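Local coordinates for protein L-amino acid deaminase (Proteus vulgaris, PDB 5I39) that binds FAD as a membrane-bound flavoprotein of the FAD-dependent oxidoreductase family and probably deaminates L-amino acids oxidatively, at residues G73-R78 and G239-R244; V122-D127 and Q163-A168; V57-S62 and L390-K395. All blocks are in the same frame, centred on the assembly; numbering follows the deposited sequence. Where two conformers were deposited one is given.

Contact 1. Residues G73-R78 and G239-R244. With FAD (flavin-adenine dinucleotide), chain B.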
loop_
_atom_site.group_PDB
_atom_site.type_symbol
_atom_site.label_atom_id
_atom_site.label_comp_id
_atom_site.label_asym_id
_atom_site.label_seq_id
_atom_site.Cartn_x
_atom_site.Cartn_y
_atom_site.Cartn_z
ATOM N N GLY A 73 -10.191 -6.511 -3.730
ATOM C CA GLY A 73 -10.185 -7.942 -3.435
ATOM C C GLY A 73 -8.827 -8.616 -3.378
ATOM O O GLY A 73 -8.755 -9.785 -3.007
ATOM N N GLU A 74 -7.757 -7.910 -3.745
ATOM C CA GLU A 74 -6.429 -8.518 -3.826
ATOM C C GLU A 74 -5.472 -7.835 -2.834
ATOM O O GLU A 74 -5.781 -7.794 -1.641
ATOM C CB GLU A 74 -5.960 -8.546 -5.287
ATOM C CG GLU A 74 -6.902 -9.320 -6.212
ATOM C CD GLU A 74 -6.932 -10.816 -5.975
ATOM O OE1 GLU A 74 -6.040 -11.344 -5.286
ATOM O OE2 GLU A 74 -7.846 -11.474 -6.511
ATOM N N GLN A 75 -4.336 -7.295 -3.280
ATOM C CA GLN A 75 -3.307 -6.813 -2.338
ATOM C C GLN A 75 -3.829 -5.760 -1.368
ATOM O O GLN A 75 -3.442 -5.733 -0.192
ATOM C CB GLN A 75 -2.126 -6.213 -3.090
ATOM C CG GLN A 75 -1.350 -7.195 -3.931
ATOM C CD GLN A 75 -0.188 -6.515 -4.611
ATOM O OE1 GLN A 75 0.779 -6.154 -3.954
ATOM N NE2 GLN A 75 -0.277 -6.324 -5.925
ATOM N N SER A 76 -4.721 -4.907 -1.866
ATOM C CA SER A 76 -5.184 -3.753 -1.113
ATOM C C SER A 76 -6.172 -4.059 0.019
ATOM O O SER A 76 -6.670 -3.129 0.648
ATOM C CB SER A 76 -5.760 -2.719 -2.078
ATOM O OG SER A 76 -4.769 -2.287 -2.999
ATOM N N SER A 77 -6.460 -5.336 0.278
ATOM C CA SER A 77 -7.128 -5.731 1.521
ATOM C C SER A 77 -6.394 -6.853 2.257
ATOM O O SER A 77 -6.995 -7.509 3.104
ATOM C CB SER A 77 -8.573 -6.154 1.238
ATOM O OG SER A 77 -8.614 -7.281 0.382
ATOM N N ARG A 78 -5.101 -7.039 1.966
ATOM C CA ARG A 78 -4.335 -8.176 2.497
ATOM C C ARG A 78 -3.000 -7.777 3.131
ATOM O O ARG A 78 -2.194 -8.635 3.501
ATOM C CB ARG A 78 -4.115 -9.209 1.383
ATOM C CG ARG A 78 -5.414 -9.764 0.816
ATOM C CD ARG A 78 -5.206 -10.729 -0.345
ATOM N NE ARG A 78 -4.927 -12.090 0.110
ATOM C CZ ARG A 78 -5.824 -12.926 0.643
ATOM N NH1 ARG A 78 -7.096 -12.564 0.815
ATOM N NH2 ARG A 78 -5.440 -14.141 1.022
ATOM N N GLY A 239 -3.244 -2.755 -12.420
ATOM C CA GLY A 239 -3.719 -4.127 -12.284
ATOM C C GLY A 239 -3.031 -4.970 -11.232
ATOM O O GLY A 239 -3.190 -6.188 -11.234
ATOM N N GLY A 240 -2.270 -4.353 -10.329
ATOM C CA GLY A 240 -1.549 -5.116 -9.314
ATOM C C GLY A 240 -0.622 -6.123 -9.961
ATOM O O GLY A 240 0.049 -5.812 -10.951
ATOM N N VAL A 241 -0.627 -7.352 -9.451
ATOM C CA VAL A 241 0.306 -8.366 -9.951
ATOM C C VAL A 241 0.056 -8.729 -11.415
ATOM O O VAL A 241 0.951 -9.247 -12.067
ATOM C CB VAL A 241 0.340 -9.654 -9.093
ATOM C CG1 VAL A 241 0.696 -9.327 -7.650
ATOM C CG2 VAL A 241 -0.962 -10.440 -9.175
ATOM N N TRP A 242 -1.152 -8.450 -11.909
ATOM C CA TRP A 242 -1.548 -8.744 -13.288
ATOM C C TRP A 242 -1.099 -7.699 -14.305
ATOM O O TRP A 242 -1.325 -7.883 -15.498
ATOM C CB TRP A 242 -3.071 -8.912 -13.383
ATOM C CG TRP A 242 -3.554 -10.128 -12.687
ATOM C CD1 TRP A 242 -3.642 -11.392 -13.209
ATOM C CD2 TRP A 242 -3.991 -10.220 -11.335
ATOM N NE1 TRP A 242 -4.116 -12.261 -12.264
ATOM C CE2 TRP A 242 -4.341 -11.573 -11.101
ATOM C CE3 TRP A 242 -4.134 -9.296 -10.296
ATOM C CZ2 TRP A 242 -4.817 -12.023 -9.866
ATOM C CZ3 TRP A 242 -4.605 -9.744 -9.068
ATOM C CH2 TRP A 242 -4.942 -11.096 -8.864
ATOM N N SER A 243 -0.479 -6.604 -13.865
ATOM C CA SER A 243 -0.090 -5.552 -14.800
ATOM C C SER A 243 0.879 -6.047 -15.873
ATOM O O SER A 243 0.738 -5.685 -17.036
ATOM C CB SER A 243 0.501 -4.356 -14.061
ATOM O OG SER A 243 -0.481 -3.733 -13.255
ATOM N N ARG A 244 1.841 -6.884 -15.488
ATOM C CA ARG A 244 2.763 -7.485 -16.456
ATOM C C ARG A 244 2.005 -8.261 -17.542
ATOM O O ARG A 244 2.241 -8.052 -18.732
ATOM C CB ARG A 244 3.786 -8.376 -15.745
ATOM C CG ARG A 244 4.697 -9.164 -16.666
ATOM C CD ARG A 244 5.763 -9.876 -15.880
ATOM N NE ARG A 244 6.517 -10.802 -16.699
ATOM C CZ ARG A 244 7.487 -10.483 -17.559
ATOM N NH1 ARG A 244 7.858 -9.209 -17.718
ATOM N NH2 ARG A 244 8.092 -11.431 -18.254
HETATM P PA FAD B . -4.283 -4.622 -6.021
HETATM O O1A FAD B . -3.914 -6.107 -6.115
HETATM O O2A FAD B . -4.872 -4.209 -4.686
HETATM O O5B FAD B . -5.365 -4.213 -7.113
HETATM C C5B FAD B . -5.208 -4.485 -8.498
HETATM C C4B FAD B . -6.599 -4.808 -9.010
HETATM O O4B FAD B . -6.547 -4.931 -10.445
HETATM C C3B FAD B . -7.115 -6.142 -8.466
HETATM O O3B FAD B . -8.301 -5.926 -7.704
HETATM C C2B FAD B . -7.325 -6.969 -9.744
HETATM O O2B FAD B . -8.435 -7.883 -9.658
HETATM C C1B FAD B . -7.505 -5.901 -10.807
HETATM N N9A FAD B . -7.189 -6.309 -12.179
HETATM C C8A FAD B . -6.084 -6.895 -12.596
HETATM N N7A FAD B . -6.086 -7.079 -13.933
HETATM C C5A FAD B . -7.248 -6.588 -14.342
HETATM C C6A FAD B . -7.925 -6.457 -15.629
HETATM N N6A FAD B . -7.339 -6.908 -16.757
HETATM N N1A FAD B . -9.139 -5.873 -15.666
HETATM C C2A FAD B . -9.724 -5.400 -14.557
HETATM N N3A FAD B . -9.181 -5.502 -13.339
HETATM C C4A FAD B . -7.975 -6.068 -13.203
HETATM N N1 FAD B . 2.082 -1.736 1.562
HETATM C C2 FAD B . 2.272 -0.837 2.532
HETATM O O2 FAD B . 2.341 0.363 2.209
HETATM N N3 FAD B . 2.393 -1.221 3.826
HETATM C C4 FAD B . 2.361 -2.492 4.241
HETATM O O4 FAD B . 2.452 -2.775 5.427
HETATM C C4X FAD B . 2.177 -3.548 3.235
HETATM N N5 FAD B . 2.184 -4.875 3.532
HETATM C C5X FAD B . 1.834 -5.769 2.601
HETATM C C6 FAD B . 1.619 -7.110 2.928
HETATM C C7 FAD B . 1.195 -8.041 1.984
HETATM C C7M FAD B . 0.920 -9.474 2.380
HETATM C C8 FAD B . 0.983 -7.616 0.593
HETATM C C8M FAD B . 0.489 -8.575 -0.464
HETATM C C9 FAD B . 1.219 -6.281 0.259
HETATM C C9A FAD B . 1.638 -5.349 1.201
HETATM N N10 FAD B . 1.876 -4.011 0.862
HETATM C C10 FAD B . 2.030 -3.048 1.856
HETATM C "C1'" FAD B . 1.782 -3.556 -0.511
HETATM C "C2'" FAD B . 0.440 -3.040 -0.893
HETATM O "O2'" FAD B . -0.557 -3.884 -0.327
HETATM C "C3'" FAD B . 0.379 -3.034 -2.417
HETATM O "O3'" FAD B . 1.539 -2.373 -2.989
HETATM C "C4'" FAD B . -0.848 -2.342 -2.961
HETATM O "O4'" FAD B . -2.032 -2.857 -2.322
HETATM C "C5'" FAD B . -0.936 -2.563 -4.460
HETATM O "O5'" FAD B . -2.143 -1.933 -4.892
HETATM P P FAD B . -2.655 -2.193 -6.406
HETATM O O1P FAD B . -3.890 -1.363 -6.589
HETATM O O2P FAD B . -1.491 -2.050 -7.363
HETATM O O3P FAD B . -2.966 -3.788 -6.419
HETATM O O HOH W 1 -2.527 -7.907 -7.393
#
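The diphosphate-binding part of the FAD pocket brings Glu74 against Trp242, and Gln75 against Gly240 and Val241. Glu74 meets the benzo end of the indole at its edge: CD lies 3.5 Å from Trp242 CH2, and the carboxylate and ring planes stand 72° apart. A bend at chi2 (-69°) turns the carboxylate to that edge, while Glu74 CB stays back near the cofactor, 3.3 Å from FAD O1A. The indole is also engaged by Lys68, another FAD-binding residue, in a cation-pi contact, and Trp242 CB packs against the adenine.

Gln75 is extended beyond CG and reaches across to the second segment, where its NE2 comes within 3.6 Å of Val241 CG1. No hydrogen bond joins the segments directly; a water does the work. It accepts from Gln75 NE2 and from Val241 N, the latter at 2.9 Å, and donates to FAD O1A, its oxygen 2.6 Å away. The same O1A accepts the N-H of Gln75, N to O1A 3.1 Å, with an N-H...O angle of 154°. Next door, Ser76 gives both its N and its OG to FAD O2A, and its OG accepts from the ribityl O4'.

Within these two segments the phosphate is therefore gripped by backbone amides, a hydroxyl and one bridging water, with no cationic side chain bonded to it, and O1A ties two distant pieces of chain to one cofactor.

Contact 2. Residues V122-D127 and Q163-A168. With EDO (1,2-ethanediol), chain I.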
loop_
_atom_site.group_PDB
_atom_site.type_symbol
_atom_site.label_atom_id
_atom_site.label_comp_id
_atom_site.label_asym_id
_atom_site.label_seq_id
_atom_site.Cartn_x
_atom_site.Cartn_y
_atom_site.Cartn_z
ATOM N N VAL A 122 9.024 1.262 16.435
ATOM C CA VAL A 122 10.355 1.016 16.992
ATOM C C VAL A 122 10.929 -0.241 16.360
ATOM O O VAL A 122 10.311 -1.308 16.368
ATOM C CB VAL A 122 10.404 0.945 18.541
ATOM C CG1 VAL A 122 10.139 2.319 19.139
ATOM C CG2 VAL A 122 9.448 -0.092 19.119
ATOM N N GLU A 123 12.115 -0.092 15.771
ATOM C CA GLU A 123 12.837 -1.219 15.187
ATOM C C GLU A 123 14.196 -1.335 15.858
ATOM O O GLU A 123 15.061 -0.472 15.690
ATOM C CB GLU A 123 13.001 -1.094 13.672
ATOM C CG GLU A 123 13.728 -2.304 13.093
ATOM C CD GLU A 123 13.781 -2.367 11.581
ATOM O OE1 GLU A 123 13.047 -1.630 10.897
ATOM O OE2 GLU A 123 14.572 -3.194 11.076
ATOM N N VAL A 124 14.382 -2.406 16.622
ATOM C CA VAL A 124 15.679 -2.701 17.221
ATOM C C VAL A 124 16.591 -3.259 16.121
ATOM O O VAL A 124 16.195 -4.185 15.416
ATOM C CB VAL A 124 15.532 -3.693 18.393
ATOM C CG1 VAL A 124 16.889 -4.176 18.892
ATOM C CG2 VAL A 124 14.746 -3.051 19.529
ATOM N N PRO A 125 17.808 -2.703 15.962
ATOM C CA PRO A 125 18.702 -3.201 14.912
ATOM C C PRO A 125 19.169 -4.634 15.168
ATOM O O PRO A 125 19.190 -5.085 16.309
ATOM C CB PRO A 125 19.884 -2.227 14.964
ATOM C CG PRO A 125 19.884 -1.718 16.359
ATOM C CD PRO A 125 18.437 -1.615 16.731
ATOM N N LEU A 126 19.535 -5.333 14.101
ATOM C CA LEU A 126 19.956 -6.741 14.189
ATOM C C LEU A 126 21.281 -6.935 14.918
ATOM O O LEU A 126 21.459 -7.903 15.661
ATOM C CB LEU A 126 20.085 -7.347 12.789
ATOM C CG LEU A 126 18.801 -7.681 12.034
ATOM C CD1 LEU A 126 19.128 -8.036 10.593
ATOM C CD2 LEU A 126 18.050 -8.824 12.703
ATOM N N ASP A 127 22.211 -6.022 14.674
ATOM C CA ASP A 127 23.576 -6.118 15.189
ATOM C C ASP A 127 24.238 -4.741 15.112
ATOM O O ASP A 127 23.595 -3.769 14.701
ATOM C CB ASP A 127 24.370 -7.202 14.430
ATOM C CG ASP A 127 24.323 -7.045 12.912
ATOM O OD1 ASP A 127 24.151 -5.919 12.401
ATOM O OD2 ASP A 127 24.491 -8.070 12.215
ATOM N N GLN A 163 9.234 2.536 27.468
ATOM C CA GLN A 163 7.792 2.776 27.408
ATOM C C GLN A 163 7.177 2.141 26.153
ATOM O O GLN A 163 6.108 1.532 26.234
ATOM C CB GLN A 163 7.491 4.279 27.490
ATOM C CG GLN A 163 6.019 4.672 27.378
ATOM C CD GLN A 163 5.119 4.005 28.410
ATOM O OE1 GLN A 163 5.536 3.733 29.537
ATOM N NE2 GLN A 163 3.869 3.746 28.029
ATOM N N ARG A 164 7.861 2.263 25.013
ATOM C CA ARG A 164 7.382 1.661 23.758
ATOM C C ARG A 164 7.423 0.133 23.780
ATOM O O ARG A 164 6.644 -0.513 23.088
ATOM C CB ARG A 164 8.198 2.143 22.554
ATOM C CG ARG A 164 8.213 3.643 22.295
ATOM C CD ARG A 164 6.857 4.254 22.001
ATOM N NE ARG A 164 6.258 3.783 20.748
ATOM C CZ ARG A 164 5.278 4.402 20.082
ATOM N NH1 ARG A 164 4.757 5.549 20.515
ATOM N NH2 ARG A 164 4.812 3.869 18.959
ATOM N N LEU A 165 8.335 -0.439 24.563
ATOM C CA LEU A 165 8.488 -1.894 24.659
ATOM C C LEU A 165 8.100 -2.430 26.033
ATOM O O LEU A 165 8.657 -3.426 26.503
ATOM C CB LEU A 165 9.925 -2.283 24.299
ATOM C CG LEU A 165 10.382 -1.881 22.896
ATOM C CD1 LEU A 165 11.848 -2.235 22.702
ATOM C CD2 LEU A 165 9.546 -2.543 21.812
ATOM N N ARG A 166 7.115 -1.797 26.663
ATOM C CA ARG A 166 6.720 -2.191 28.012
ATOM C C ARG A 166 6.148 -3.611 28.016
ATOM O O ARG A 166 5.372 -3.988 27.136
ATOM C CB ARG A 166 5.753 -1.180 28.637
ATOM C CG ARG A 166 4.401 -1.025 27.962
ATOM C CD ARG A 166 3.664 0.172 28.547
ATOM N NE ARG A 166 2.397 0.446 27.870
ATOM C CZ ARG A 166 2.267 1.041 26.681
ATOM N NH1 ARG A 166 3.330 1.437 25.977
ATOM N NH2 ARG A 166 1.050 1.234 26.180
ATOM N N GLY A 167 6.592 -4.403 28.989
ATOM C CA GLY A 167 6.233 -5.815 29.085
ATOM C C GLY A 167 7.092 -6.772 28.272
ATOM O O GLY A 167 6.812 -7.969 28.253
ATOM N N ALA A 168 8.132 -6.267 27.606
ATOM C CA ALA A 168 9.055 -7.116 26.855
ATOM C C ALA A 168 9.899 -7.961 27.803
ATOM O O ALA A 168 10.341 -7.474 28.844
ATOM C CB ALA A 168 9.964 -6.268 25.983
HETATM C C1 EDO I . 15.456 -6.563 13.241
HETATM O O1 EDO I . 16.274 -5.422 12.979
HETATM C C2 EDO I . 13.997 -6.131 13.213
HETATM O O2 EDO I . 13.636 -5.623 11.921
#
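Val122 puts its two methyls on two different residues of the facing segment. CG2 comes up to Leu165 CD2 at 3.6 Å, the two side chains running antiparallel past one another, while CG1 rests 3.9 Å from Arg164 CG, on the aliphatic root of the arginine. Val122 was modelled in two positions, as was Arg164, so this detail belongs to one of them. The other branch of Leu165 has Val124 as its neighbour, but CD1 and Val124 CG2 stay 4.4 Å apart, a looser apolar contact. Arg164 is bent at both chi2 and chi3 (-62° and -65°); this folding carries the guanidinium away from the leucine, and its NH2 hydrogen-bonds Gln119 O.

The valines sit at the end of strand 117-123 and just beyond it, in the large mixed sheet that lies apart from the Rossmann-type sheet, consistent with the substrate domain of this oxidoreductase family. Strand 117-123 runs parallel to 276-279 and antiparallel to 175-178, and Val277, Phe177 and Trp172 pack round the same leucine, valines and arginine.

On the other side of the contact, Leu165 is where helix 158-164 gives out. A type II turn follows from Leu165 to Ala168, closed by Ala168 N to Leu165 O at 3.1 Å, with Gly167 at positive phi. Arg166 folds back over this helix end: NH1 donates to Gln163 O at 2.8 Å, with the acceptor nearly in the guanidinium plane. Farther along the first segment, an ethanediol, probably from the crystallisation liquor, donates from O1 to Val124 O and from O2 to Glu123 OE2, each at 2.7 Å.

Contact 3. Residues V57-S62 and L390-K395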
loop_
_atom_site.group_PDB
_atom_site.type_symbol
_atom_site.label_atom_id
_atom_site.label_comp_id
_atom_site.label_asym_id
_atom_site.label_seq_id
_atom_site.Cartn_x
_atom_site.Cartn_y
_atom_site.Cartn_z
ATOM N N VAL A 57 -10.557 12.834 -10.973
ATOM C CA VAL A 57 -11.858 13.496 -10.841
ATOM C C VAL A 57 -11.695 14.906 -10.261
ATOM O O VAL A 57 -12.388 15.834 -10.677
ATOM C CB VAL A 57 -12.857 12.651 -10.020
ATOM C CG1 VAL A 57 -14.099 13.450 -9.642
ATOM C CG2 VAL A 57 -13.255 11.411 -10.803
ATOM N N GLU A 58 -10.759 15.085 -9.335
ATOM C CA GLU A 58 -10.464 16.422 -8.810
ATOM C C GLU A 58 -9.976 17.400 -9.880
ATOM O O GLU A 58 -10.147 18.605 -9.731
ATOM C CB GLU A 58 -9.434 16.338 -7.697
ATOM C CG GLU A 58 -9.982 15.705 -6.435
ATOM C CD GLU A 58 -8.922 15.414 -5.400
ATOM O OE1 GLU A 58 -7.716 15.454 -5.729
ATOM O OE2 GLU A 58 -9.303 15.131 -4.245
ATOM N N ARG A 59 -9.370 16.872 -10.947
ATOM C CA ARG A 59 -8.944 17.663 -12.103
ATOM C C ARG A 59 -10.046 17.893 -13.149
ATOM O O ARG A 59 -9.782 18.469 -14.203
ATOM C CB ARG A 59 -7.735 17.000 -12.764
ATOM C CG ARG A 59 -6.566 16.810 -11.825
ATOM C CD ARG A 59 -5.364 16.237 -12.546
ATOM N NE ARG A 59 -4.379 15.721 -11.593
ATOM C CZ ARG A 59 -3.049 15.771 -11.719
ATOM N NH1 ARG A 59 -2.453 16.352 -12.763
ATOM N NH2 ARG A 59 -2.295 15.234 -10.766
ATOM N N GLY A 60 -11.271 17.456 -12.864
ATOM C CA GLY A 60 -12.422 17.704 -13.731
ATOM C C GLY A 60 -12.693 16.641 -14.779
ATOM O O GLY A 60 -13.492 16.865 -15.686
ATOM N N LEU A 61 -12.050 15.480 -14.657
ATOM C CA LEU A 61 -12.192 14.401 -15.638
ATOM C C LEU A 61 -13.167 13.345 -15.144
ATOM O O LEU A 61 -13.177 13.015 -13.963
ATOM C CB LEU A 61 -10.832 13.757 -15.899
ATOM C CG LEU A 61 -9.776 14.705 -16.473
ATOM C CD1 LEU A 61 -8.388 14.094 -16.377
ATOM C CD2 LEU A 61 -10.098 15.084 -17.911
ATOM N N SER A 62 -13.991 12.819 -16.048
ATOM C CA SER A 62 -14.810 11.650 -15.729
ATOM C C SER A 62 -13.933 10.397 -15.734
ATOM O O SER A 62 -13.031 10.251 -16.570
ATOM C CB SER A 62 -15.967 11.502 -16.710
ATOM O OG SER A 62 -15.496 11.289 -18.024
ATOM N N LEU A 390 1.771 12.336 -15.196
ATOM C CA LEU A 390 2.363 11.692 -16.370
ATOM C C LEU A 390 1.346 11.504 -17.486
ATOM O O LEU A 390 1.647 11.766 -18.650
ATOM C CB LEU A 390 2.988 10.350 -15.997
ATOM C CG LEU A 390 4.225 10.413 -15.098
ATOM C CD1 LEU A 390 4.643 9.006 -14.708
ATOM C CD2 LEU A 390 5.381 11.135 -15.766
ATOM N N LEU A 391 0.137 11.077 -17.131
ATOM C CA LEU A 391 -0.932 10.906 -18.114
ATOM C C LEU A 391 -1.232 12.208 -18.852
ATOM O O LEU A 391 -1.407 12.216 -20.068
ATOM C CB LEU A 391 -2.204 10.406 -17.426
ATOM C CG LEU A 391 -3.440 10.182 -18.310
ATOM C CD1 LEU A 391 -3.201 9.073 -19.327
ATOM C CD2 LEU A 391 -4.653 9.877 -17.446
ATOM N N LEU A 392 -1.281 13.300 -18.098
ATOM C CA LEU A 392 -1.724 14.585 -18.619
ATOM C C LEU A 392 -0.588 15.475 -19.123
ATOM O O LEU A 392 -0.848 16.547 -19.669
ATOM C CB LEU A 392 -2.553 15.302 -17.547
ATOM C CG LEU A 392 -3.785 14.513 -17.071
ATOM C CD1 LEU A 392 -4.452 15.204 -15.894
ATOM C CD2 LEU A 392 -4.797 14.277 -18.185
ATOM N N GLY A 393 0.660 15.035 -18.970
ATOM C CA GLY A 393 1.812 15.828 -19.396
ATOM C C GLY A 393 2.103 17.044 -18.537
ATOM O O GLY A 393 2.732 17.992 -19.009
ATOM N N LYS A 394 1.656 17.012 -17.281
ATOM C CA LYS A 394 1.882 18.098 -16.333
ATOM C C LYS A 394 3.286 17.983 -15.762
ATOM O O LYS A 394 3.838 16.887 -15.673
ATOM C CB LYS A 394 0.854 18.023 -15.193
ATOM C CG LYS A 394 0.816 19.236 -14.273
ATOM C CD LYS A 394 -0.165 19.047 -13.127
ATOM C CE LYS A 394 -0.129 20.215 -12.155
ATOM N NZ LYS A 394 -0.992 19.965 -10.969
ATOM N N LYS A 395 3.852 19.117 -15.356
ATOM C CA LYS A 395 5.076 19.122 -14.548
ATOM C C LYS A 395 4.847 18.149 -13.385
ATOM O O LYS A 395 3.876 18.307 -12.659
ATOM C CB LYS A 395 5.354 20.518 -13.991
ATOM C CG LYS A 395 5.690 21.573 -15.039
ATOM C CD LYS A 395 5.990 22.933 -14.417
ATOM C CE LYS A 395 4.790 23.491 -13.663
ATOM N NZ LYS A 395 4.966 24.926 -13.316
#
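Apolar packing centres on Leu392, which spreads its two methyls over Leu61 and Arg59. Leu61 and Leu392 reach for each other tip to tip, Leu61 CD1 standing 4.0 Å from Leu392 CD2. The other branch, Leu392 CD1, lies against the alkyl part of the arginine, 3.6 Å from Arg59 CD, where the two side chains cross obliquely. Arg59 gets there with a chain extended from CG to NE (chi2 -176°), so that its methylenes run past the leucine before the guanidinium begins.

The polar end of Arg59 finds its partners outside the two segments. NH2 makes a salt bridge to Asp389 and a hydrogen bond to Asn55 OD1, holding the group near the last turns of both helices. Lys394, fully extended with CG anti to the backbone N (chi1 -169°), passes this guanidinium at a slant: CD is 3.6 Å from Arg59 NH1. The two charges are correspondingly close, with Arg59 NH1 4.3 Å from Lys394 NZ, but Asp389, which Lys394 also touches, probably offsets them.

Backbone geometry shapes each side. Gly60 ends its helix in a Schellman motif with positive phi, its N bonded to Val57 O at 2.9 Å, and Leu61 follows directly. Gly393, also at positive phi, likewise ends its helix and leads into Lys394.

The contact thus joins the C-terminal ends of two helices at the surface. Helix 47-58 is the crossover between parallel strands 40-43 and 63-66 of the Rossmann-type sheet, and its Leu56 extends the packing to Leu61 and Leu391; helix 376-392, the last in the chain, supplies Glu385 and Ala388 to flank Arg59.

How the contacts relate
Contact 3 links an early part of the chain, 57-62, to the end of its last helix, 390-395; contact 1 lies within that span of chain, and contact 2 within the span bridged by contact 1. In space none of them touch. Contacts 1 and 3 both belong to the region of the Rossmann-type sheet, with centres about 23 Å apart: contact 1 follows strands 63-66 and 235-237 onto the cofactor, contact 3 lies at the surface where helices 47-58 and 376-392 end. Contact 2 sits in the other, larger mixed sheet, its centre about 32 Å from contact 1 and 44 Å from contact 3, which is on the opposite side of the chain's centre. Contact 1 alone is on the FAD; contacts 2 and 3 are packing away from it.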